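Local structure of putative pectin lyase (Geobacillus virus E2, 7CHU) at residues A262-G274 against N301-V313. The protein probably serves as the trimeric tailspike of a deep-sea thermophilic bacteriophage, recognising the host cell surface, with a pectate-lyase-like fold that suggests action on polysaccharides. Residues are numbered along the deposited sequence; the frame is centred on the assembly and turned at random.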
loop_
_atom_site.group_PDB
_atom_site.type_symbol
_atom_site.label_atom_id
_atom_site.label_comp_id
_atom_site.label_asym_id
_atom_site.label_seq_id
_atom_site.Cartn_x
_atom_site.Cartn_y
_atom_site.Cartn_z
ATOM N N ALA A 262 15.955 9.313 -12.706
ATOM C CA ALA A 262 16.963 10.099 -13.425
ATOM C C ALA A 262 17.012 11.551 -12.945
ATOM O O ALA A 262 17.075 12.490 -13.737
ATOM C CB ALA A 262 16.728 10.032 -14.944
ATOM N N ASN A 263 16.980 11.753 -11.641
ATOM C CA ASN A 263 17.129 13.113 -11.157
ATOM C C ASN A 263 18.604 13.475 -11.114
ATOM O O ASN A 263 19.474 12.602 -11.099
ATOM C CB ASN A 263 16.463 13.258 -9.795
ATOM C CG ASN A 263 14.959 13.544 -9.930
ATOM O OD1 ASN A 263 14.547 14.439 -10.681
ATOM N ND2 ASN A 263 14.147 12.758 -9.242
ATOM N N ASN A 264 18.885 14.776 -11.175
ATOM C CA ASN A 264 20.266 15.224 -11.178
ATOM C C ASN A 264 20.781 15.557 -9.783
ATOM O O ASN A 264 21.997 15.639 -9.585
ATOM C CB ASN A 264 20.415 16.401 -12.149
ATOM C CG ASN A 264 20.167 15.964 -13.567
ATOM O OD1 ASN A 264 20.846 15.076 -14.054
ATOM N ND2 ASN A 264 19.147 16.516 -14.212
ATOM N N GLY A 265 19.889 15.747 -8.822
ATOM C CA GLY A 265 20.231 15.664 -7.425
ATOM C C GLY A 265 19.771 14.343 -6.858
ATOM O O GLY A 265 19.477 13.389 -7.590
ATOM N N SER A 266 19.691 14.283 -5.532
ATOM C CA SER A 266 18.998 13.169 -4.892
ATOM C C SER A 266 17.519 13.147 -5.286
ATOM O O SER A 266 16.910 14.191 -5.517
ATOM C CB SER A 266 19.137 13.286 -3.380
ATOM O OG SER A 266 20.454 12.903 -2.984
ATOM N N HIS A 267 16.913 11.949 -5.316
ATOM C CA HIS A 267 15.473 11.908 -5.549
ATOM C C HIS A 267 14.728 12.601 -4.422
ATOM O O HIS A 267 13.835 13.423 -4.660
ATOM C CB HIS A 267 14.967 10.472 -5.692
ATOM C CG HIS A 267 15.498 9.775 -6.903
ATOM N ND1 HIS A 267 15.345 10.275 -8.182
ATOM C CD2 HIS A 267 16.212 8.630 -7.024
ATOM C CE1 HIS A 267 15.933 9.457 -9.041
ATOM N NE2 HIS A 267 16.469 8.456 -8.364
ATOM N N VAL A 268 15.060 12.251 -3.188
ATOM C CA VAL A 268 14.405 12.772 -1.998
ATOM C C VAL A 268 15.505 13.219 -1.051
ATOM O O VAL A 268 16.400 12.432 -0.735
ATOM C CB VAL A 268 13.532 11.704 -1.321
ATOM C CG1 VAL A 268 13.097 12.170 0.058
ATOM C CG2 VAL A 268 12.332 11.363 -2.197
ATOM N N TYR A 269 15.450 14.480 -0.614
ATOM C CA TYR A 269 16.437 15.033 0.309
ATOM C C TYR A 269 15.694 15.626 1.503
ATOM O O TYR A 269 14.962 16.607 1.345
ATOM C CB TYR A 269 17.290 16.102 -0.391
ATOM C CG TYR A 269 18.495 16.526 0.397
ATOM C CD1 TYR A 269 18.357 17.382 1.483
ATOM C CD2 TYR A 269 19.772 16.053 0.074
ATOM C CE1 TYR A 269 19.453 17.796 2.234
ATOM C CE2 TYR A 269 20.889 16.454 0.816
ATOM C CZ TYR A 269 20.719 17.335 1.889
ATOM O OH TYR A 269 21.789 17.739 2.647
ATOM N N PHE A 270 15.840 15.012 2.680
ATOM C CA PHE A 270 15.277 15.548 3.911
ATOM C C PHE A 270 16.325 16.437 4.567
ATOM O O PHE A 270 17.499 16.066 4.650
ATOM C CB PHE A 270 14.863 14.450 4.891
ATOM C CG PHE A 270 13.544 13.801 4.573
ATOM C CD1 PHE A 270 12.352 14.315 5.064
ATOM C CD2 PHE A 270 13.503 12.666 3.801
ATOM C CE1 PHE A 270 11.132 13.702 4.781
ATOM C CE2 PHE A 270 12.298 12.017 3.537
ATOM C CZ PHE A 270 11.115 12.526 4.011
ATOM N N ASP A 271 15.899 17.614 5.017
ATOM C CA ASP A 271 16.780 18.587 5.659
ATOM C C ASP A 271 16.103 18.995 6.961
ATOM O O ASP A 271 15.023 19.586 6.934
ATOM C CB ASP A 271 17.008 19.778 4.725
ATOM C CG ASP A 271 17.873 20.880 5.340
ATOM O OD1 ASP A 271 18.199 20.854 6.554
ATOM O OD2 ASP A 271 18.206 21.806 4.567
ATOM N N SER A 272 16.696 18.620 8.097
ATOM C CA SER A 272 16.135 18.938 9.408
ATOM C C SER A 272 16.983 19.975 10.135
ATOM O O SER A 272 16.895 20.093 11.365
ATOM C CB SER A 272 15.996 17.683 10.270
ATOM O OG SER A 272 14.879 16.877 9.882
ATOM N N THR A 273 17.783 20.735 9.397
ATOM C CA THR A 273 18.699 21.678 10.039
ATOM C C THR A 273 18.059 23.008 10.414
ATOM O O THR A 273 18.735 23.840 11.022
ATOM C CB THR A 273 19.897 21.978 9.148
ATOM O OG1 THR A 273 19.454 22.652 7.960
ATOM C CG2 THR A 273 20.680 20.683 8.816
ATOM N N GLY A 274 16.784 23.239 10.106
ATOM C CA GLY A 274 16.231 24.574 10.304
ATOM C C GLY A 274 16.016 24.944 11.764
ATOM O O GLY A 274 16.141 26.116 12.142
ATOM N N ASN A 301 25.983 8.701 -13.274
ATOM C CA ASN A 301 25.030 8.845 -12.188
ATOM C C ASN A 301 25.563 9.806 -11.139
ATOM O O ASN A 301 26.741 9.741 -10.774
ATOM C CB ASN A 301 24.737 7.488 -11.545
ATOM C CG ASN A 301 24.065 6.530 -12.504
ATOM O OD1 ASN A 301 22.856 6.657 -12.771
ATOM N ND2 ASN A 301 24.834 5.566 -13.039
ATOM N N PRO A 302 24.722 10.703 -10.637
ATOM C CA PRO A 302 25.219 11.712 -9.695
ATOM C C PRO A 302 25.647 11.071 -8.388
ATOM O O PRO A 302 25.033 10.113 -7.906
ATOM C CB PRO A 302 24.021 12.656 -9.504
ATOM C CG PRO A 302 22.803 11.824 -9.886
ATOM C CD PRO A 302 23.292 10.869 -10.960
ATOM N N ASN A 303 26.729 11.609 -7.826
ATOM C CA ASN A 303 27.301 11.130 -6.571
ATOM C C ASN A 303 26.499 11.731 -5.423
ATOM O O ASN A 303 26.882 12.723 -4.806
ATOM C CB ASN A 303 28.780 11.501 -6.488
ATOM C CG ASN A 303 29.464 10.951 -5.245
ATOM O OD1 ASN A 303 28.858 10.249 -4.432
ATOM N ND2 ASN A 303 30.740 11.289 -5.088
ATOM N N THR A 304 25.370 11.093 -5.128
ATOM C CA THR A 304 24.423 11.561 -4.130
ATOM C C THR A 304 23.431 10.433 -3.864
ATOM O O THR A 304 23.137 9.646 -4.771
ATOM C CB THR A 304 23.712 12.839 -4.622
ATOM O OG1 THR A 304 22.972 13.453 -3.557
ATOM C CG2 THR A 304 22.795 12.538 -5.805
ATOM N N PRO A 305 22.942 10.291 -2.640
ATOM C CA PRO A 305 22.056 9.161 -2.352
ATOM C C PRO A 305 20.715 9.320 -3.050
ATOM O O PRO A 305 20.295 10.433 -3.389
ATOM C CB PRO A 305 21.912 9.196 -0.828
ATOM C CG PRO A 305 22.196 10.622 -0.460
ATOM C CD PRO A 305 23.219 11.101 -1.447
ATOM N N HIS A 306 20.078 8.175 -3.327
ATOM C CA HIS A 306 18.722 8.209 -3.870
ATOM C C HIS A 306 17.783 8.851 -2.871
ATOM O O HIS A 306 16.927 9.650 -3.250
ATOM C CB HIS A 306 18.212 6.803 -4.239
ATOM C CG HIS A 306 18.617 6.340 -5.611
ATOM N ND1 HIS A 306 19.707 6.850 -6.279
ATOM C CD2 HIS A 306 18.063 5.422 -6.446
ATOM C CE1 HIS A 306 19.820 6.256 -7.456
ATOM N NE2 HIS A 306 18.828 5.394 -7.588
ATOM N N MET A 307 17.940 8.535 -1.586
ATOM C CA MET A 307 17.178 9.200 -0.532
ATOM C C MET A 307 18.147 9.628 0.558
ATOM O O MET A 307 18.815 8.773 1.151
ATOM C CB MET A 307 16.103 8.272 0.049
ATOM C CG MET A 307 15.402 8.883 1.277
ATOM S SD MET A 307 14.123 7.832 1.992
ATOM C CE MET A 307 12.961 7.757 0.631
ATOM N N TYR A 308 18.231 10.935 0.837
ATOM C CA TYR A 308 18.952 11.422 2.017
ATOM C C TYR A 308 17.938 11.650 3.126
ATOM O O TYR A 308 17.072 12.517 2.998
ATOM C CB TYR A 308 19.729 12.713 1.745
ATOM C CG TYR A 308 20.354 13.268 2.999
ATOM C CD1 TYR A 308 21.384 12.576 3.646
ATOM C CD2 TYR A 308 19.913 14.467 3.554
ATOM C CE1 TYR A 308 21.962 13.060 4.810
ATOM C CE2 TYR A 308 20.484 14.965 4.717
ATOM C CZ TYR A 308 21.510 14.259 5.344
ATOM O OH TYR A 308 22.078 14.754 6.498
ATOM N N LEU A 309 18.011 10.859 4.191
ATOM C CA LEU A 309 16.969 10.839 5.221
ATOM C C LEU A 309 17.476 11.450 6.532
ATOM O O LEU A 309 17.738 10.744 7.501
ATOM C CB LEU A 309 16.497 9.409 5.413
ATOM C CG LEU A 309 15.358 9.092 6.370
ATOM C CD1 LEU A 309 14.338 10.195 6.273
ATOM C CD2 LEU A 309 14.732 7.708 6.029
ATOM N N ASP A 310 17.587 12.790 6.565
ATOM C CA ASP A 310 17.766 13.519 7.828
ATOM C C ASP A 310 16.382 13.758 8.429
ATOM O O ASP A 310 15.793 14.844 8.330
ATOM C CB ASP A 310 18.531 14.821 7.609
ATOM C CG ASP A 310 18.736 15.633 8.899
ATOM O OD1 ASP A 310 18.688 15.080 10.033
ATOM O OD2 ASP A 310 18.951 16.856 8.761
ATOM N N GLY A 311 15.862 12.711 9.071
ATOM C CA GLY A 311 14.519 12.721 9.631
ATOM C C GLY A 311 14.300 11.513 10.518
ATOM O O GLY A 311 15.116 10.587 10.555
ATOM N N ASP A 312 13.174 11.530 11.232
ATOM C CA ASP A 312 12.824 10.471 12.167
ATOM C C ASP A 312 11.510 9.812 11.776
ATOM O O ASP A 312 10.655 10.431 11.131
ATOM C CB ASP A 312 12.718 11.007 13.595
ATOM C CG ASP A 312 14.004 11.667 14.072
ATOM O OD1 ASP A 312 15.120 11.173 13.770
ATOM O OD2 ASP A 312 13.891 12.695 14.775
ATOM N N VAL A 313 11.346 8.551 12.191
ATOM C CA VAL A 313 10.089 7.815 12.018
ATOM C C VAL A 313 9.583 7.926 10.588
ATOM O O VAL A 313 8.401 8.205 10.353
ATOM C CB VAL A 313 9.003 8.306 12.996
ATOM C CG1 VAL A 313 7.924 7.231 13.175
ATOM C CG2 VAL A 313 9.612 8.674 14.344
#
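Tyr269 lays one ring face over CD2 of Tyr308, its CZ 3.4 Å from that atom, with the two ring planes inclined at 36°. Like residues aligned on successive coils make this pair of neighbouring rungs a worked example of the parallel beta-helix, the right-handed fold of pectate-lyase-like proteins. Strands 268-271 and 307-309 run parallel and in register, tied by Val268 N to His306 O and, each at 2.8 Å, by Tyr308 N to Val268 O and Phe270 N to Tyr308 O. Both tyrosines hold CG anti to the backbone N (chi1 -169° and 175°), which sends their rings out side by side. On the face that carries Val268 and Met307, Phe270 CD2 rests 3.6 Å from Leu309 CD1. Where the strands begin, His267 turns its edge to the face of His306 in a T-shaped pair, planes at 81°. Asn263 ND2 donates to ND1 of His267 in the ring plane, fixing its rotation, and NE2 of His306 bonds to the carbonyl of Tyr322. Asp310, salt-bridged to Arg278 through OD1, reaches across to Ser272: Ser272 N approaches OD2 from above the carboxylate plane at 2.9 Å, while Ser272 OG donates to Asp310 O at 2.7 Å.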